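Local structure of putative alpha-ketoglutarate-dependent taurine dioxygenase (Burkholderia xenovorans, 5HSX) at residues B[31-36]-B[58-63]. The protein probably acts as an iron-dependent dioxygenase that uses 2-oxoglutarate as co-substrate. Sequence-based numbering, arbitrary orientation.
Sequences AEIHGV and RVVFFR
With CG beside its backbone N (chi1 -64°) and the chain extended beyond it, Glu32 carries its carboxylate out to Arg63, whose own chain bends at chi2 (-72°). OE2 of Glu32 meets the guanidinium at its edge, in plane, in a long salt bridge of 3.5 Å to NE of Arg63. A water bonded to both Glu32 OE2 and Arg63 NH2 closes a second link, while NH1 of Arg63 turns to Ser262 and the carbonyl of Lys257. Glutamate suits the place because its other oxygen, OE1, serves a second partner, accepting from NE2 of His34 in the ring plane (3.0 Å).

Strands 31-34 and 59-62 pair in parallel, Ala31 with Val60 and Glu32 with Phe61, but splay by 42°; helix 44-57 joins them in a beta-alpha-beta crossover on the large mixed sheet of this cupin-clan fold. Phe61 N-H donates to Ala31 O (2.8 Å), and Phe61 O accepts a nearly straight bond from Ile33 N (2.8 Å). On Glu32's face, the buried Phe61 ring stacks on Phe256 and meets Trp152 edge-to-face. On the helix-facing side, small Ala31 fits against Trp57 and Phe62 reaches Ile50, while branched Ile33 touches two neighbours: CD1 of Ile33 lies 3.7 Å from CB of Val60, and CB of Ile33 3.7 Å from CE1 of Phe62. A second water donates to Ile33 O and accepts from Arg63 N, replacing a direct backbone bond as the strands diverge.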
ATOM      1  N   ALA B  31       6.642  -7.980  10.584  1.00 18.94           N
ATOM      2  CA  ALA B  31       6.974  -9.387  10.737  1.00 21.76           C
ATOM      3  C   ALA B  31       5.863 -10.084  11.507  1.00 22.25           C
ATOM      4  O   ALA B  31       5.283  -9.509  12.434  1.00 23.34           O
ATOM      5  CB  ALA B  31       8.317  -9.570  11.463  1.00 19.41           C
ATOM      6  N   GLU B  32       5.561 -11.317  11.112  1.00 23.98           N
ATOM      7  CA  GLU B  32       4.662 -12.162  11.884  1.00 28.30           C
ATOM      8  C   GLU B  32       5.462 -12.895  12.947  1.00 32.01           C
ATOM      9  O   GLU B  32       6.601 -13.306  12.710  1.00 30.96           O
ATOM     10  CB  GLU B  32       3.935 -13.174  10.991  1.00 29.79           C
ATOM     11  CG  GLU B  32       3.006 -12.543   9.980  1.00 34.62           C
ATOM     12  CD  GLU B  32       1.966 -13.520   9.451  1.00 45.22           C
ATOM     13  OE1 GLU B  32       2.057 -14.724   9.775  1.00 41.24           O
ATOM     14  OE2 GLU B  32       1.051 -13.078   8.723  1.00 48.65           O
ATOM     15  N   ILE B  33       4.866 -13.040  14.128  1.00 25.89           N
ATOM     16  CA  ILE B  33       5.419 -13.852  15.201  1.00 27.23           C
ATOM     17  C   ILE B  33       4.491 -15.038  15.413  1.00 28.18           C
ATOM     18  O   ILE B  33       3.269 -14.870  15.510  1.00 34.46           O
ATOM     19  CB  ILE B  33       5.592 -13.041  16.498  1.00 26.24           C
ATOM     20  CG1 ILE B  33       6.553 -11.869  16.259  1.00 26.79           C
ATOM     21  CG2 ILE B  33       6.088 -13.946  17.623  1.00 28.79           C
ATOM     22  CD1 ILE B  33       6.733 -10.956  17.453  1.00 26.59           C
ATOM     23  N   HIS B  34       5.067 -16.234  15.449  1.00 29.61           N
ATOM     24  CA  HIS B  34       4.343 -17.443  15.800  1.00 36.67           C
ATOM     25  C   HIS B  34       5.066 -18.148  16.939  1.00 37.91           C
ATOM     26  O   HIS B  34       6.234 -17.869  17.231  1.00 37.98           O
ATOM     27  CB  HIS B  34       4.190 -18.376  14.587  1.00 43.05           C
ATOM     28  CG  HIS B  34       3.261 -17.849  13.534  1.00 48.71           C
ATOM     29  ND1 HIS B  34       1.950 -18.261  13.422  1.00 54.60           N
ATOM     30  CD2 HIS B  34       3.452 -16.937  12.550  1.00 46.14           C
ATOM     31  CE1 HIS B  34       1.376 -17.629  12.413  1.00 50.81           C
ATOM     32  NE2 HIS B  34       2.266 -16.820  11.867  1.00 48.61           N
ATOM     33  N   GLY B  35       4.346 -19.056  17.598  1.00 35.04           N
ATOM     34  CA  GLY B  35       4.887 -19.817  18.708  1.00 39.06           C
ATOM     35  C   GLY B  35       4.626 -19.236  20.080  1.00 43.13           C
ATOM     36  O   GLY B  35       5.240 -19.692  21.053  1.00 45.93           O
ATOM     37  N   VAL B  36       3.744 -18.248  20.192  1.00 39.61           N
ATOM     38  CA  VAL B  36       3.436 -17.600  21.460  1.00 43.27           C
ATOM     39  C   VAL B  36       1.930 -17.671  21.675  1.00 42.39           C
ATOM     40  O   VAL B  36       1.158 -17.410  20.749  1.00 42.14           O
ATOM     41  CB  VAL B  36       3.915 -16.131  21.485  1.00 47.14           C
ATOM     42  CG1 VAL B  36       4.088 -15.652  22.913  1.00 51.64           C
ATOM     43  CG2 VAL B  36       5.208 -15.968  20.705  1.00 49.33           C
ATOM     44  N   ARG B  58       9.676  -2.929  13.490  1.00 21.84           N
ATOM     45  CA  ARG B  58       8.837  -1.739  13.668  1.00 18.59           C
ATOM     46  C   ARG B  58       7.383  -2.060  14.004  1.00 21.87           C
ATOM     47  O   ARG B  58       6.762  -1.340  14.794  1.00 20.99           O
ATOM     48  CB  ARG B  58       8.849  -0.830  12.439  1.00 15.94           C
ATOM     49  CG  ARG B  58      10.209  -0.558  11.819  1.00 19.20           C
ATOM     50  CD  ARG B  58      11.237  -0.112  12.837  1.00 26.37           C
ATOM     51  NE  ARG B  58      12.535   0.010  12.181  1.00 23.56           N
ATOM     52  CZ  ARG B  58      13.624   0.515  12.750  1.00 24.50           C
ATOM     53  NH1 ARG B  58      13.581   0.967  13.994  1.00 21.20           N
ATOM     54  NH2 ARG B  58      14.755   0.571  12.062  1.00 23.98           N
ATOM     55  N   VAL B  59       6.816  -3.083  13.374  1.00 21.08           N
ATOM     56  CA  VAL B  59       5.484  -3.578  13.712  1.00 19.77           C
ATOM     57  C   VAL B  59       5.505  -5.096  13.595  1.00 20.44           C
ATOM     58  O   VAL B  59       6.026  -5.640  12.616  1.00 21.21           O
ATOM     59  CB  VAL B  59       4.372  -2.973  12.823  1.00 18.26           C
ATOM     60  CG1 VAL B  59       4.645  -3.203  11.300  1.00 17.85           C
ATOM     61  CG2 VAL B  59       3.012  -3.551  13.215  1.00 18.90           C
ATOM     62  N   VAL B  60       4.968  -5.783  14.597  1.00 19.38           N
ATOM     63  CA  VAL B  60       4.900  -7.235  14.568  1.00 21.60           C
ATOM     64  C   VAL B  60       3.443  -7.657  14.693  1.00 23.06           C
ATOM     65  O   VAL B  60       2.617  -6.960  15.296  1.00 23.22           O
ATOM     66  CB  VAL B  60       5.777  -7.888  15.659  1.00 21.94           C
ATOM     67  CG1 VAL B  60       7.255  -7.561  15.401  1.00 20.75           C
ATOM     68  CG2 VAL B  60       5.367  -7.425  17.064  1.00 27.83           C
ATOM     69  N   PHE B  61       3.126  -8.806  14.098  1.00 22.00           N
ATOM     70  CA  PHE B  61       1.750  -9.275  14.004  1.00 19.54           C
ATOM     71  C   PHE B  61       1.621 -10.682  14.572  1.00 26.74           C
ATOM     72  O   PHE B  61       2.514 -11.518  14.400  1.00 27.78           O
ATOM     73  CB  PHE B  61       1.257  -9.269  12.548  1.00 20.42           C
ATOM     74  CG  PHE B  61       1.382  -7.939  11.864  1.00 21.04           C
ATOM     75  CD1 PHE B  61       0.459  -6.930  12.103  1.00 21.15           C
ATOM     76  CD2 PHE B  61       2.417  -7.701  10.971  1.00 22.44           C
ATOM     77  CE1 PHE B  61       0.565  -5.703  11.461  1.00 21.92           C
ATOM     78  CE2 PHE B  61       2.532  -6.478  10.322  1.00 21.39           C
ATOM     79  CZ  PHE B  61       1.601  -5.474  10.565  1.00 23.12           C
ATOM     80  N   PHE B  62       0.496 -10.939  15.238  1.00 24.83           N
ATOM     81  CA  PHE B  62       0.135 -12.264  15.712  1.00 24.78           C
ATOM     82  C   PHE B  62      -1.175 -12.678  15.058  1.00 28.51           C
ATOM     83  O   PHE B  62      -2.000 -11.830  14.697  1.00 29.91           O
ATOM     84  CB  PHE B  62      -0.018 -12.308  17.248  1.00 25.78           C
ATOM     85  CG  PHE B  62       1.177 -11.777  18.006  1.00 26.04           C
ATOM     86  CD1 PHE B  62       2.153 -12.639  18.491  1.00 29.63           C
ATOM     87  CD2 PHE B  62       1.311 -10.414  18.252  1.00 29.37           C
ATOM     88  CE1 PHE B  62       3.255 -12.146  19.203  1.00 30.20           C
ATOM     89  CE2 PHE B  62       2.403  -9.919  18.955  1.00 28.92           C
ATOM     90  CZ  PHE B  62       3.374 -10.786  19.433  1.00 27.36           C
ATOM     91  N   ARG B  63      -1.361 -13.986  14.907  1.00 29.90           N
ATOM     92  CA  ARG B  63      -2.582 -14.556  14.353  1.00 28.88           C
ATOM     93  C   ARG B  63      -3.183 -15.554  15.330  1.00 30.74           C
ATOM     94  O   ARG B  63      -2.470 -16.183  16.119  1.00 31.65           O
ATOM     95  CB  ARG B  63      -2.323 -15.269  13.015  1.00 27.41           C
ATOM     96  CG  ARG B  63      -1.704 -14.412  11.932  1.00 27.34           C
ATOM     97  CD  ARG B  63      -2.685 -13.402  11.374  1.00 29.11           C
ATOM     98  NE  ARG B  63      -2.204 -12.847  10.113  1.00 28.42           N
ATOM     99  CZ  ARG B  63      -2.884 -11.985   9.364  1.00 30.95           C
ATOM    100  NH1 ARG B  63      -4.077 -11.556   9.753  1.00 26.86           N
ATOM    101  NH2 ARG B  63      -2.363 -11.540   8.228  1.00 25.23           N
TER
HETATM  102  O   HOH W   1       0.517 -11.155   7.297  1.00 38.72           O
HETATM  103  O   HOH W   2       0.667 -15.720  16.190  1.00 35.36           O